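PDB 3WX5: cellulase from Uncultured bacterium, which probably hydrolyses internal beta-1,4-glucosidic bonds of cellulose, as an endoglucanase of glycoside hydrolase family 12. Local coordinates for residues Leu81-Trp85 with Gly86-Ser90; Gln194-Leu197 with Lys198-Ile201. All blocks are in the same frame, centred on the assembly; numbering follows the deposited sequence.

Contact 1: Leu81-Trp85 with Gly86-Ser90; sequences LGCHW and GACTS
Cys83 and Cys88 face each other across a tight beta hairpin, a non-hydrogen-bonded antiparallel pair whose CA atoms lie 4.0 Å apart. The chain reverses through a type I' turn from His84 to Ala87, with Trp85 and Gly86 at its corners, both at positive phi; the second of these is Gly86, a residue that positive phi favours. His84 and Ala87 form the hydrogen-bonded pair next to the turn: His84 N donates to Ala87 O at 3.1 Å, and Ala87 N returns the bond to His84 O. Beyond the cysteines, Thr89 N donates to Gly82 O over 2.8 Å. That same carbonyl also receives a CA-H...O contact from Cys88 CA.

The hairpin is a worked example of a disulfide laid directly across a non-hydrogen-bonded pair. In both cysteines SG stands anti to the carbonyl carbon, bringing the two sulfurs together on one face of the ribbon, where they close with a chi3 of 107°. On the other face lie His84 and Ala87. The imidazole of His84 stands on this shared face and its ND1 is hydrogen-bonded to Glu220, while CE3 of Trp85 sits over the centre of one imidazole face, 3.3 Å above its plane. Tyr136 and Trp125 meet the indole edge-to-face, so the turn is packed against aromatic neighbours.

At the open end of the hairpin, Thr89 uses its side chain as well as its backbone. With OG1 set between backbone N and carbonyl carbon (chi1 58°), the hydroxyl accepts from Gly82 N in a nearly straight bond of 2.9 Å.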
ATOM      1  N   LEU A  81      -1.711   6.361  -5.865  1.00 13.64           N
ATOM      2  CA  LEU A  81      -2.668   6.996  -6.749  1.00 15.10           C
ATOM      3  C   LEU A  81      -4.019   7.048  -6.046  1.00 16.34           C
ATOM      4  O   LEU A  81      -4.404   6.093  -5.367  1.00 13.98           O
ATOM      5  CB  LEU A  81      -2.810   6.145  -8.010  1.00 15.19           C
ATOM      6  CG  LEU A  81      -3.812   6.755  -8.996  1.00 16.94           C
ATOM      7  CD1 LEU A  81      -3.114   7.373 -10.174  1.00 23.70           C
ATOM      8  CD2 LEU A  81      -4.783   5.676  -9.431  1.00 18.96           C
ATOM      9  N   GLY A  82      -4.720   8.172  -6.171  1.00 13.36           N
ATOM     10  CA  GLY A  82      -6.045   8.298  -5.579  1.00 13.05           C
ATOM     11  C   GLY A  82      -6.073   9.217  -4.353  1.00 14.09           C
ATOM     12  O   GLY A  82      -5.349  10.221  -4.306  1.00 15.97           O
ATOM     13  N   CYS A  83      -6.940   8.877  -3.399  1.00 12.96           N
ATOM     14  CA  CYS A  83      -7.282   9.722  -2.257  1.00 14.70           C
ATOM     15  C   CYS A  83      -6.996   8.997  -0.938  1.00 16.49           C
ATOM     16  O   CYS A  83      -7.671   8.021  -0.593  1.00 13.65           O
ATOM     17  CB  CYS A  83      -8.757  10.143  -2.309  1.00 18.18           C
ATOM     18  SG  CYS A  83      -9.264  10.981  -3.868  1.00 24.23           S
ATOM     19  N   HIS A  84      -5.971   9.486  -0.242  1.00 15.04           N
ATOM     20  CA  HIS A  84      -5.513   8.971   1.033  1.00 15.36           C
ATOM     21  C   HIS A  84      -5.974   9.916   2.140  1.00 15.00           C
ATOM     22  O   HIS A  84      -5.433  11.019   2.274  1.00 15.80           O
ATOM     23  CB  HIS A  84      -3.970   8.910   0.997  1.00 15.71           C
ATOM     24  CG  HIS A  84      -3.349   8.404   2.253  1.00 16.00           C
ATOM     25  ND1 HIS A  84      -3.127   7.061   2.486  1.00 13.38           N
ATOM     26  CD2 HIS A  84      -2.877   9.061   3.341  1.00 15.75           C
ATOM     27  CE1 HIS A  84      -2.618   6.908   3.697  1.00 17.90           C
ATOM     28  NE2 HIS A  84      -2.435   8.109   4.227  1.00 17.06           N
ATOM     29  N   TRP A  85      -6.988   9.503   2.900  1.00 14.33           N
ATOM     30  CA  TRP A  85      -7.598  10.363   3.908  1.00 16.68           C
ATOM     31  C   TRP A  85      -7.919  11.750   3.342  1.00 16.91           C
ATOM     32  O   TRP A  85      -7.615  12.780   3.960  1.00 17.41           O
ATOM     33  CB  TRP A  85      -6.730  10.466   5.160  1.00 15.79           C
ATOM     34  CG  TRP A  85      -6.978   9.357   6.154  1.00 19.78           C
ATOM     35  CD1 TRP A  85      -7.809   9.392   7.245  1.00 20.01           C
ATOM     36  CD2 TRP A  85      -6.415   8.043   6.127  1.00 20.53           C
ATOM     37  NE1 TRP A  85      -7.781   8.190   7.900  1.00 24.97           N
ATOM     38  CE2 TRP A  85      -6.941   7.339   7.230  1.00 20.99           C
ATOM     39  CE3 TRP A  85      -5.558   7.379   5.249  1.00 22.10           C
ATOM     40  CZ2 TRP A  85      -6.586   6.018   7.519  1.00 25.37           C
ATOM     41  CZ3 TRP A  85      -5.197   6.053   5.537  1.00 27.94           C
ATOM     42  CH2 TRP A  85      -5.719   5.391   6.658  1.00 28.27           C
ATOM     43  N   GLY A  86      -8.533  11.762   2.161  1.00 16.54           N
ATOM     44  CA  GLY A  86      -9.009  13.014   1.559  1.00 18.38           C
ATOM     45  C   GLY A  86      -7.970  13.811   0.797  1.00 20.84           C
ATOM     46  O   GLY A  86      -8.307  14.814   0.159  1.00 21.92           O
ATOM     47  N   ALA A  87      -6.708  13.392   0.860  1.00 20.14           N
ATOM     48  CA  ALA A  87      -5.667  14.028   0.048  1.00 19.71           C
ATOM     49  C   ALA A  87      -5.505  13.297  -1.290  1.00 19.82           C
ATOM     50  O   ALA A  87      -4.910  12.218  -1.345  1.00 20.38           O
ATOM     51  CB  ALA A  87      -4.334  14.070   0.812  1.00 19.73           C
ATOM     52  N   CYS A  88      -6.023  13.898  -2.363  1.00 18.91           N
ATOM     53  CA  CYS A  88      -6.096  13.252  -3.681  1.00 18.78           C
ATOM     54  C   CYS A  88      -4.937  13.641  -4.610  1.00 20.14           C
ATOM     55  O   CYS A  88      -4.442  14.788  -4.594  1.00 19.16           O
ATOM     56  CB  CYS A  88      -7.457  13.538  -4.361  1.00 20.15           C
ATOM     57  SG  CYS A  88      -8.971  13.003  -3.433  1.00 25.66           S
ATOM     58  N   THR A  89      -4.506  12.687  -5.425  1.00 14.79           N
ATOM     59  CA  THR A  89      -3.591  12.961  -6.523  1.00 15.45           C
ATOM     60  C   THR A  89      -4.336  13.631  -7.691  1.00 14.83           C
ATOM     61  O   THR A  89      -5.559  13.815  -7.612  1.00 16.42           O
ATOM     62  CB  THR A  89      -2.898  11.676  -6.980  1.00 15.17           C
ATOM     63  OG1 THR A  89      -3.894  10.724  -7.373  1.00 16.08           O
ATOM     64  CG2 THR A  89      -2.093  11.087  -5.827  1.00 15.36           C
ATOM     65  N   SER A  90      -3.620  13.981  -8.752  0.50 10.40           N
ATOM     66  CA  SER A  90      -4.248  14.666  -9.878  0.50  9.70           C
ATOM     67  C   SER A  90      -4.870  13.710 -10.872  0.50  7.12           C
ATOM     68  O   SER A  90      -4.218  12.798 -11.372  0.50  5.46           O
ATOM     69  CB  SER A  90      -3.268  15.589 -10.609  0.50 10.11           C
ATOM     70  OG  SER A  90      -2.551  16.383  -9.687  0.50 15.01           O
TER

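Contact 2: Gln194-Leu197 with Lys198-Ile201; sequences QLDL and KAFI
Asp196 meets the amide of Ala199 with two oxygens at once, one from its side chain and one from its backbone. This residue is the N-cap of the helix that follows, yet it is also the centre of an inverse gamma turn and the last residue of a strand, so strand passes into helix with almost no linker. The carboxylate makes the capping bond, Ala199 N to Asp196 OD1 at 3.1 Å, and the amide approaches from above the carboxylate plane. The second acceptor, Asp196 O, is 3.3 Å from Ala199 N, with the donor again well above the carbonyl plane. Neither bond is straight, as expected when one N-H is shared. The side chain reaches the helix start because CG stands anti to the backbone N (chi1 -178°), and its negative charge would be expected to interact favourably with the helix dipole.

One residue later the regular helical pattern takes over: Ile201 N donates to Leu197 O at 3.2 Å, almost linearly and in the carbonyl plane, with a weak second bond from Phe200 N. Phe200 turns its ring back toward the strand. Its CD1 lies 3.3 Å from Asp196 O, its CE1 packs obliquely on Leu195 CG at 4.2 Å, and Leu197 CA lies at the ring edge.

Outside the joint, Lys198 NZ forms a salt bridge with Asp202 farther along the helix. Phe200 meets Trp169 and Tyr183 edge-to-face and touches strand 140-149, Leu197 touches that strand at Ile144 and strand 101-111 at Leu104 and Ser106, and Ile201 packs on strand 117-127.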
ATOM      1  N   GLN A 194       2.879  -5.466 -14.194  1.00 11.16           N
ATOM      2  CA  GLN A 194       1.476  -5.561 -14.560  1.00 13.57           C
ATOM      3  C   GLN A 194       0.728  -6.522 -13.636  1.00 13.32           C
ATOM      4  O   GLN A 194      -0.078  -7.367 -14.083  1.00 11.65           O
ATOM      5  CB  GLN A 194       1.344  -5.980 -16.040  1.00 15.61           C
ATOM      6  CG  GLN A 194       2.016  -4.962 -17.004  1.00 17.04           C
ATOM      7  CD  GLN A 194       2.147  -5.477 -18.434  1.00 23.19           C
ATOM      8  OE1 GLN A 194       3.211  -5.379 -19.046  1.00 34.01           O
ATOM      9  NE2 GLN A 194       1.103  -6.087 -18.932  1.00 18.46           N
ATOM     10  N   LEU A 195       0.906  -6.309 -12.335  1.00 10.12           N
ATOM     11  CA  LEU A 195       0.212  -7.119 -11.350  1.00 10.50           C
ATOM     12  C   LEU A 195      -1.253  -6.805 -11.452  1.00 10.46           C
ATOM     13  O   LEU A 195      -1.633  -5.623 -11.484  1.00 12.34           O
ATOM     14  CB  LEU A 195       0.719  -6.811  -9.935  1.00  8.95           C
ATOM     15  CG  LEU A 195       0.117  -7.712  -8.846  1.00 12.67           C
ATOM     16  CD1 LEU A 195       0.568  -9.208  -9.005  1.00 12.96           C
ATOM     17  CD2 LEU A 195       0.507  -7.181  -7.490  1.00 14.89           C
ATOM     18  N   ASP A 196      -2.079  -7.846 -11.580  1.00  9.00           N
ATOM     19  CA  ASP A 196      -3.518  -7.652 -11.724  1.00 11.89           C
ATOM     20  C   ASP A 196      -4.177  -7.403 -10.364  1.00 11.78           C
ATOM     21  O   ASP A 196      -4.545  -8.350  -9.662  1.00 10.87           O
ATOM     22  CB  ASP A 196      -4.143  -8.865 -12.417  1.00 11.99           C
ATOM     23  CG  ASP A 196      -5.632  -8.710 -12.657  1.00 16.36           C
ATOM     24  OD1 ASP A 196      -6.247  -7.707 -12.211  1.00 11.62           O
ATOM     25  OD2 ASP A 196      -6.195  -9.600 -13.332  1.00 16.68           O
ATOM     26  N   LEU A 197      -4.271  -6.135  -9.968  1.00 10.09           N
ATOM     27  CA  LEU A 197      -4.855  -5.791  -8.665  1.00  8.11           C
ATOM     28  C   LEU A 197      -6.361  -6.157  -8.613  1.00  9.12           C
ATOM     29  O   LEU A 197      -6.882  -6.447  -7.534  1.00 10.31           O
ATOM     30  CB  LEU A 197      -4.674  -4.294  -8.356  1.00 10.00           C
ATOM     31  CG  LEU A 197      -3.209  -3.816  -8.311  1.00 10.41           C
ATOM     32  CD1 LEU A 197      -3.091  -2.363  -7.883  1.00 11.70           C
ATOM     33  CD2 LEU A 197      -2.372  -4.745  -7.393  1.00 14.18           C
ATOM     34  N   LYS A 198      -7.057  -6.083  -9.748  0.50  2.00           N
ATOM     35  CA  LYS A 198      -8.501  -6.378  -9.770  0.50  2.00           C
ATOM     36  C   LYS A 198      -8.747  -7.841  -9.366  0.50  2.39           C
ATOM     37  O   LYS A 198      -9.753  -8.158  -8.749  0.50  2.00           O
ATOM     38  CB  LYS A 198      -9.064  -6.126 -11.181  0.50  2.00           C
ATOM     39  CG  LYS A 198     -10.593  -6.223 -11.325  0.50  4.61           C
ATOM     40  CD  LYS A 198     -11.298  -5.211 -10.432  0.50  7.60           C
ATOM     41  CE  LYS A 198     -12.838  -5.226 -10.551  0.50 11.76           C
ATOM     42  NZ  LYS A 198     -13.453  -6.288 -11.423  0.50  7.83           N
ATOM     43  N   ALA A 199      -7.800  -8.720  -9.678  1.00  8.38           N
ATOM     44  CA  ALA A 199      -7.975 -10.148  -9.297  1.00  8.25           C
ATOM     45  C   ALA A 199      -8.148 -10.251  -7.783  1.00  9.83           C
ATOM     46  O   ALA A 199      -9.013 -11.002  -7.296  1.00 12.48           O
ATOM     47  CB  ALA A 199      -6.795 -10.993  -9.760  1.00 10.48           C
ATOM     48  N   PHE A 200      -7.334  -9.507  -7.025  1.00  9.51           N
ATOM     49  CA  PHE A 200      -7.452  -9.531  -5.557  1.00  9.23           C
ATOM     50  C   PHE A 200      -8.755  -8.936  -5.081  1.00 10.17           C
ATOM     51  O   PHE A 200      -9.392  -9.453  -4.165  1.00 11.33           O
ATOM     52  CB  PHE A 200      -6.261  -8.799  -4.900  1.00 10.45           C
ATOM     53  CG  PHE A 200      -4.931  -9.385  -5.257  1.00  8.18           C
ATOM     54  CD1 PHE A 200      -4.273  -8.985  -6.414  1.00  8.42           C
ATOM     55  CD2 PHE A 200      -4.429 -10.489  -4.547  1.00  8.07           C
ATOM     56  CE1 PHE A 200      -3.089  -9.575  -6.833  1.00  7.91           C
ATOM     57  CE2 PHE A 200      -3.201 -11.039  -4.906  1.00 11.73           C
ATOM     58  CZ  PHE A 200      -2.529 -10.585  -6.064  1.00 12.56           C
ATOM     59  N   ILE A 201      -9.103  -7.778  -5.635  1.00  9.93           N
ATOM     60  CA  ILE A 201     -10.371  -7.189  -5.352  1.00  9.93           C
ATOM     61  C   ILE A 201     -11.545  -8.139  -5.565  1.00 10.47           C
ATOM     62  O   ILE A 201     -12.383  -8.302  -4.671  1.00 12.74           O
ATOM     63  CB  ILE A 201     -10.585  -5.897  -6.178  1.00  8.69           C
ATOM     64  CG1 ILE A 201      -9.475  -4.896  -5.832  1.00 11.15           C
ATOM     65  CG2 ILE A 201     -11.957  -5.345  -5.870  1.00  9.03           C
ATOM     66  CD1 ILE A 201      -9.556  -3.519  -6.613  1.00  9.34           C
TER

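Overall arrangement
Contact 1 is a chain reversal and contact 2 a strand-to-helix junction, both within the beta-rich family 12 domain, whose stacked sheets give the jelly-roll sandwich of the concanavalin-like clan. Contact 1 comes first along the chain and contact 2 opens about a hundred residues later; their centres are 20 Å apart, the nearest atoms about 8 Å apart, and they do not touch. The hairpin of contact 1 directly follows strand 78-80 of the larger sheet, whereas contact 2 leaves the edge strand 191-196 of the six-stranded sheet for helix 197-206. One thus cross-links the arms of a hairpin, while the other carries the chain from the edge of one sheet into a helix whose side chains touch strands of the other.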